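Local coordinates for protein alpha-1,3-glucanase (Bacillus circulans, PDB 5ZRU) that probably hydrolyses alpha-1,3-glucan, the chain being the catalytic unit of a longer GH87-type glucanase that also carries carbohydrate-binding modules, at residues F323-Y328 with I334-L339; N394-N399 with A408-F413. All blocks are in the same frame, centred on the assembly; numbering follows the deposited sequence.

In the fold
Both contacts lie in the parallel beta-helix of the catalytic unit, in catalytic domain D2, and they follow each other along the chain. Contact 1 closes the loop that leaves strand 323-325 before strand 340-342 begins; contact 2 faces strand 395-397 with the chain around strand 411-412 across the interior of a later coil. Their centres are 16 Å apart and their nearest atoms about 6 Å, without touching. Neither contact binds a metal: the side chain of Leu339 in contact 1 is about 11 Å from the zinc ion held by His3, Asp278 and His312, and that of Ala411 in contact 2 about 8 Å from a bound calcium ion.

Contact 1: residues F323-Y328 with I334-L339; sequences FWVGDY and IIANGL
Asp327 holds the start of segment 334-339 with its carboxylate: OD2 accepts the backbone N-H of Ile334, 3.0 Å from N to OD2. The bond is fairly straight, and the donor stands above the carboxylate plane, 39° out of it. The other oxygen, OD1, takes hydrogen bonds from His330, Asn304 and the backbone N of Ala329, which together fix the rotation of the group. With CG anti to the backbone N (chi1 174°), the carboxylate runs alongside the other segment to the level of Ile334 N, and CG1 of Ile334 packs over it, 3.6 Å from Asp327 CG. A water adds a second bridge, accepting from Asp327 N at 2.9 Å and donating to Ile334 O.

Beyond this polar end the facing surfaces are apolar. CG1 of Val325 rests on Ala336 CB at 3.7 Å and also borders Leu339 CD2, which Val325 CG2 meets tip to tip at 3.8 Å. Phe305 touches all three residues and belongs to the same buried cluster. Within 323-328, the ring N-H of Trp324 bonds to Tyr328 OH, 2.8 Å from NE1 to OH, almost in the indole plane.

The two chain parts run nearly antiparallel, about 164° apart end to end, yet only the first contains a strand. The arrangement is that of a long loop between successive faces of a pectate-lyase-like right-handed parallel beta-helix, folded back with Asp327 bonding its two limbs.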
loop_
_atom_site.group_PDB
_atom_site.type_symbol
_atom_site.label_atom_id
_atom_site.label_comp_id
_atom_site.label_asym_id
_atom_site.label_seq_id
_atom_site.Cartn_x
_atom_site.Cartn_y
_atom_site.Cartn_z
ATOM N N PHE A 323 4.183 2.169 7.564
ATOM C CA PHE A 323 4.133 2.991 8.768
ATOM C C PHE A 323 3.284 2.291 9.817
ATOM O O PHE A 323 2.176 1.843 9.513
ATOM C CB PHE A 323 3.473 4.366 8.505
ATOM C CG PHE A 323 4.285 5.297 7.646
ATOM C CD1 PHE A 323 4.414 5.075 6.279
ATOM C CD2 PHE A 323 4.901 6.398 8.206
ATOM C CE1 PHE A 323 5.147 5.954 5.482
ATOM C CE2 PHE A 323 5.629 7.276 7.422
ATOM C CZ PHE A 323 5.754 7.058 6.067
ATOM N N TRP A 324 3.755 2.255 11.062
ATOM C CA TRP A 324 2.891 1.897 12.192
ATOM C C TRP A 324 2.986 3.004 13.237
ATOM O O TRP A 324 3.965 3.080 13.987
ATOM C CB TRP A 324 3.261 0.542 12.792
ATOM C CG TRP A 324 2.198 0.069 13.733
ATOM C CD1 TRP A 324 2.045 0.407 15.054
ATOM C CD2 TRP A 324 1.108 -0.802 13.408
ATOM N NE1 TRP A 324 0.921 -0.216 15.568
ATOM C CE2 TRP A 324 0.341 -0.972 14.578
ATOM C CE3 TRP A 324 0.717 -1.474 12.238
ATOM C CZ2 TRP A 324 -0.806 -1.776 14.608
ATOM C CZ3 TRP A 324 -0.419 -2.273 12.275
ATOM C CH2 TRP A 324 -1.164 -2.418 13.449
ATOM N N VAL A 325 1.983 3.877 13.276
ATOM C CA VAL A 325 2.012 5.052 14.143
ATOM C C VAL A 325 1.322 4.675 15.447
ATOM O O VAL A 325 0.115 4.426 15.468
ATOM C CB VAL A 325 1.338 6.255 13.474
ATOM C CG1 VAL A 325 1.525 7.525 14.314
ATOM C CG2 VAL A 325 1.936 6.444 12.090
ATOM N N GLY A 326 2.086 4.622 16.533
ATOM C CA GLY A 326 1.489 4.250 17.801
ATOM C C GLY A 326 2.484 4.018 18.914
ATOM O O GLY A 326 3.537 3.405 18.712
ATOM N N ASP A 327 2.143 4.509 20.100
ATOM C CA ASP A 327 2.996 4.384 21.273
ATOM C C ASP A 327 2.649 3.131 22.058
ATOM O O ASP A 327 1.484 2.923 22.415
ATOM C CB ASP A 327 2.848 5.593 22.188
ATOM C CG ASP A 327 3.603 5.411 23.482
ATOM O OD1 ASP A 327 4.821 5.125 23.410
ATOM O OD2 ASP A 327 2.982 5.538 24.555
ATOM N N TYR A 328 3.670 2.323 22.359
ATOM C CA TYR A 328 3.526 1.179 23.250
ATOM C C TYR A 328 4.464 1.264 24.444
ATOM O O TYR A 328 4.564 0.302 25.214
ATOM C CB TYR A 328 3.752 -0.129 22.477
ATOM C CG TYR A 328 2.790 -0.236 21.331
ATOM C CD1 TYR A 328 1.534 -0.808 21.506
ATOM C CD2 TYR A 328 3.107 0.296 20.085
ATOM C CE1 TYR A 328 0.632 -0.872 20.471
ATOM C CE2 TYR A 328 2.211 0.236 19.038
ATOM C CZ TYR A 328 0.981 -0.353 19.230
ATOM O OH TYR A 328 0.081 -0.410 18.188
ATOM N N ILE A 334 1.134 7.916 25.003
ATOM C CA ILE A 334 1.150 9.212 24.330
ATOM C C ILE A 334 0.704 8.976 22.896
ATOM O O ILE A 334 0.622 7.823 22.454
ATOM C CB ILE A 334 2.532 9.887 24.404
ATOM C CG1 ILE A 334 3.619 8.992 23.816
ATOM C CG2 ILE A 334 2.859 10.270 25.852
ATOM C CD1 ILE A 334 4.974 9.683 23.729
ATOM N N ILE A 335 0.376 10.044 22.168
ATOM C CA ILE A 335 -0.150 9.896 20.816
ATOM C C ILE A 335 0.555 10.851 19.871
ATOM O O ILE A 335 1.040 11.918 20.267
ATOM C CB ILE A 335 -1.675 10.136 20.727
ATOM C CG1 ILE A 335 -2.012 11.623 20.894
ATOM C CG2 ILE A 335 -2.427 9.267 21.743
ATOM C CD1 ILE A 335 -3.452 11.972 20.514
ATOM N N ALA A 336 0.585 10.455 18.603
ATOM C CA ALA A 336 0.839 11.386 17.520
ATOM C C ALA A 336 -0.433 12.166 17.220
ATOM O O ALA A 336 -1.531 11.601 17.166
ATOM C CB ALA A 336 1.299 10.641 16.267
ATOM N N ASN A 337 -0.275 13.471 17.024
ATOM C CA ASN A 337 -1.376 14.386 16.750
ATOM C C ASN A 337 -0.949 15.261 15.583
ATOM O O ASN A 337 0.099 15.912 15.650
ATOM C CB ASN A 337 -1.682 15.238 17.988
ATOM C CG ASN A 337 -3.050 15.893 17.950
ATOM O OD1 ASN A 337 -3.894 15.586 17.111
ATOM N ND2 ASN A 337 -3.281 16.797 18.893
ATOM N N GLY A 338 -1.739 15.266 14.512
ATOM C CA GLY A 338 -1.434 16.123 13.375
ATOM C C GLY A 338 -0.334 15.635 12.455
ATOM O O GLY A 338 0.242 16.439 11.717
ATOM N N LEU A 339 -0.011 14.351 12.479
ATOM C CA LEU A 339 0.979 13.821 11.548
ATOM C C LEU A 339 0.452 13.891 10.122
ATOM O O LEU A 339 -0.713 13.595 9.861
ATOM C CB LEU A 339 1.322 12.372 11.904
ATOM C CG LEU A 339 2.155 11.602 10.874
ATOM C CD1 LEU A 339 3.589 12.137 10.818
ATOM C CD2 LEU A 339 2.144 10.122 11.198
HETATM O O HOH W 1 -0.066 6.439 20.316
#

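Contact 2: residues N394-N399 with A408-F413; sequences NTFSYN and AGIAFF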
loop_
_atom_site.group_PDB
_atom_site.type_symbol
_atom_site.label_atom_id
_atom_site.label_comp_id
_atom_site.label_asym_id
_atom_site.label_seq_id
_atom_site.Cartn_x
_atom_site.Cartn_y
_atom_site.Cartn_z
ATOM N N ASN A 394 -8.958 11.312 11.700
ATOM C CA ASN A 394 -7.895 10.994 10.755
ATOM C C ASN A 394 -8.427 11.043 9.323
ATOM O O ASN A 394 -9.619 10.851 9.077
ATOM C CB ASN A 394 -7.288 9.623 11.063
ATOM C CG ASN A 394 -6.575 9.605 12.407
ATOM O OD1 ASN A 394 -5.835 10.532 12.735
ATOM N ND2 ASN A 394 -6.805 8.561 13.194
ATOM N N THR A 395 -7.532 11.326 8.377
ATOM C CA THR A 395 -7.910 11.588 6.992
ATOM C C THR A 395 -7.012 10.819 6.031
ATOM O O THR A 395 -5.786 10.923 6.119
ATOM C CB THR A 395 -7.796 13.076 6.663
ATOM O OG1 THR A 395 -8.634 13.829 7.548
ATOM C CG2 THR A 395 -8.181 13.330 5.200
ATOM N N PHE A 396 -7.625 10.101 5.089
ATOM C CA PHE A 396 -6.933 9.399 4.005
ATOM C C PHE A 396 -7.478 9.967 2.698
ATOM O O PHE A 396 -8.541 9.535 2.240
ATOM C CB PHE A 396 -7.176 7.880 4.052
ATOM C CG PHE A 396 -6.628 7.184 5.280
ATOM C CD1 PHE A 396 -5.417 7.561 5.846
ATOM C CD2 PHE A 396 -7.328 6.126 5.851
ATOM C CE1 PHE A 396 -4.924 6.900 6.978
ATOM C CE2 PHE A 396 -6.840 5.460 6.974
ATOM C CZ PHE A 396 -5.644 5.845 7.541
ATOM N N SER A 397 -6.774 10.916 2.077
ATOM C CA SER A 397 -7.359 11.590 0.925
ATOM C C SER A 397 -6.357 11.744 -0.209
ATOM O O SER A 397 -5.155 11.868 0.015
ATOM C CB SER A 397 -7.927 12.970 1.314
ATOM O OG SER A 397 -9.067 12.792 2.151
ATOM N N TYR A 398 -6.885 11.740 -1.436
ATOM C CA TYR A 398 -6.090 11.967 -2.649
ATOM C C TYR A 398 -4.993 10.920 -2.812
ATOM O O TYR A 398 -3.871 11.233 -3.207
ATOM C CB TYR A 398 -5.497 13.378 -2.672
ATOM C CG TYR A 398 -6.561 14.448 -2.803
ATOM C CD1 TYR A 398 -7.097 14.770 -4.045
ATOM C CD2 TYR A 398 -7.042 15.115 -1.681
ATOM C CE1 TYR A 398 -8.080 15.746 -4.169
ATOM C CE2 TYR A 398 -8.021 16.090 -1.795
ATOM C CZ TYR A 398 -8.538 16.392 -3.035
ATOM O OH TYR A 398 -9.510 17.363 -3.128
ATOM N N ASN A 399 -5.324 9.663 -2.543
ATOM C CA ASN A 399 -4.376 8.567 -2.684
ATOM C C ASN A 399 -4.813 7.633 -3.800
ATOM O O ASN A 399 -6.001 7.524 -4.109
ATOM C CB ASN A 399 -4.252 7.775 -1.381
ATOM C CG ASN A 399 -3.819 8.642 -0.228
ATOM O OD1 ASN A 399 -2.721 9.200 -0.246
ATOM N ND2 ASN A 399 -4.694 8.793 0.774
ATOM N N ALA A 408 -8.424 -4.603 2.935
ATOM C CA ALA A 408 -9.032 -3.539 2.144
ATOM C C ALA A 408 -8.034 -2.432 1.825
ATOM O O ALA A 408 -7.035 -2.244 2.517
ATOM C CB ALA A 408 -10.241 -2.937 2.869
ATOM N N GLY A 409 -8.339 -1.666 0.775
ATOM C CA GLY A 409 -7.528 -0.494 0.480
ATOM C C GLY A 409 -7.549 0.536 1.599
ATOM O O GLY A 409 -6.509 1.096 1.962
ATOM N N ILE A 410 -8.732 0.804 2.156
ATOM C CA ILE A 410 -8.905 1.753 3.252
ATOM C C ILE A 410 -9.799 1.107 4.295
ATOM O O ILE A 410 -10.814 0.497 3.945
ATOM C CB ILE A 410 -9.530 3.080 2.773
ATOM C CG1 ILE A 410 -8.604 3.777 1.773
ATOM C CG2 ILE A 410 -9.880 3.979 3.969
ATOM C CD1 ILE A 410 -9.154 5.097 1.250
ATOM N N ALA A 411 -9.437 1.247 5.574
ATOM C CA ALA A 411 -10.230 0.645 6.642
ATOM C C ALA A 411 -10.295 1.549 7.867
ATOM O O ALA A 411 -9.287 2.142 8.264
ATOM C CB ALA A 411 -9.655 -0.716 7.057
ATOM N N PHE A 412 -11.480 1.620 8.488
ATOM C CA PHE A 412 -11.645 2.260 9.787
ATOM C C PHE A 412 -12.228 1.227 10.743
ATOM O O PHE A 412 -13.195 0.537 10.400
ATOM C CB PHE A 412 -12.565 3.497 9.742
ATOM C CG PHE A 412 -12.061 4.631 8.873
ATOM C CD1 PHE A 412 -10.734 5.040 8.921
ATOM C CD2 PHE A 412 -12.933 5.287 8.011
ATOM C CE1 PHE A 412 -10.277 6.086 8.128
ATOM C CE2 PHE A 412 -12.493 6.341 7.202
ATOM C CZ PHE A 412 -11.159 6.743 7.261
ATOM N N PHE A 413 -11.647 1.127 11.937
ATOM C CA PHE A 413 -12.074 0.129 12.911
ATOM C C PHE A 413 -12.656 0.713 14.192
ATOM O O PHE A 413 -13.114 -0.054 15.050
ATOM C CB PHE A 413 -10.893 -0.793 13.234
ATOM C CG PHE A 413 -10.366 -1.502 12.018
ATOM C CD1 PHE A 413 -11.197 -2.336 11.290
ATOM C CD2 PHE A 413 -9.067 -1.306 11.576
ATOM C CE1 PHE A 413 -10.743 -2.978 10.144
ATOM C CE2 PHE A 413 -8.603 -1.958 10.435
ATOM C CZ PHE A 413 -9.442 -2.792 9.724
#
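Segments 394-399 and 408-413 run in roughly opposite directions and come closest at Phe396 and Ile410, whose CA atoms are 7.9 Å apart, too far for backbone pairing, so the contact is made by side chains. Phe396 contributes the largest buried surface. Its ring leans from strand 395-397 toward the other segment and presents the CD2-CE2 side. Phe412 CE1 comes up to that bond, 3.7 Å from Phe396 CE2. The two phenyl planes are nearly parallel, 17° apart, but slid well past each other: with centroids 5.8 Å apart they barely overlap.

Ile410 adds a methyl at the edge of the Phe396 ring, close to its plane, with CG2 3.8 Å from CD2. That branch is anti to the backbone N of Ile410, which sends it toward the ring, while CG1 takes the place beside the N. The carbonyl oxygen of Ala411 also lies near the plane at the same ring's edge, 4.3 Å from CE2. The chain turns a corner at Gly409 and Ile410, so what follows belongs to another face of the coil. Ala411 points its CB away from Phe396 and touches Asp376, a calcium-binding residue not metal-bound in this model, whereas the Phe412 ring reaches back to Phe396 at its CE1 end.

Neighbouring coils continue the core: strand 378-381 supplies Leu378 against Phe396 and Val380 against Phe412, and strand 419-421 packs Ala420 on both Ile410 and Phe412.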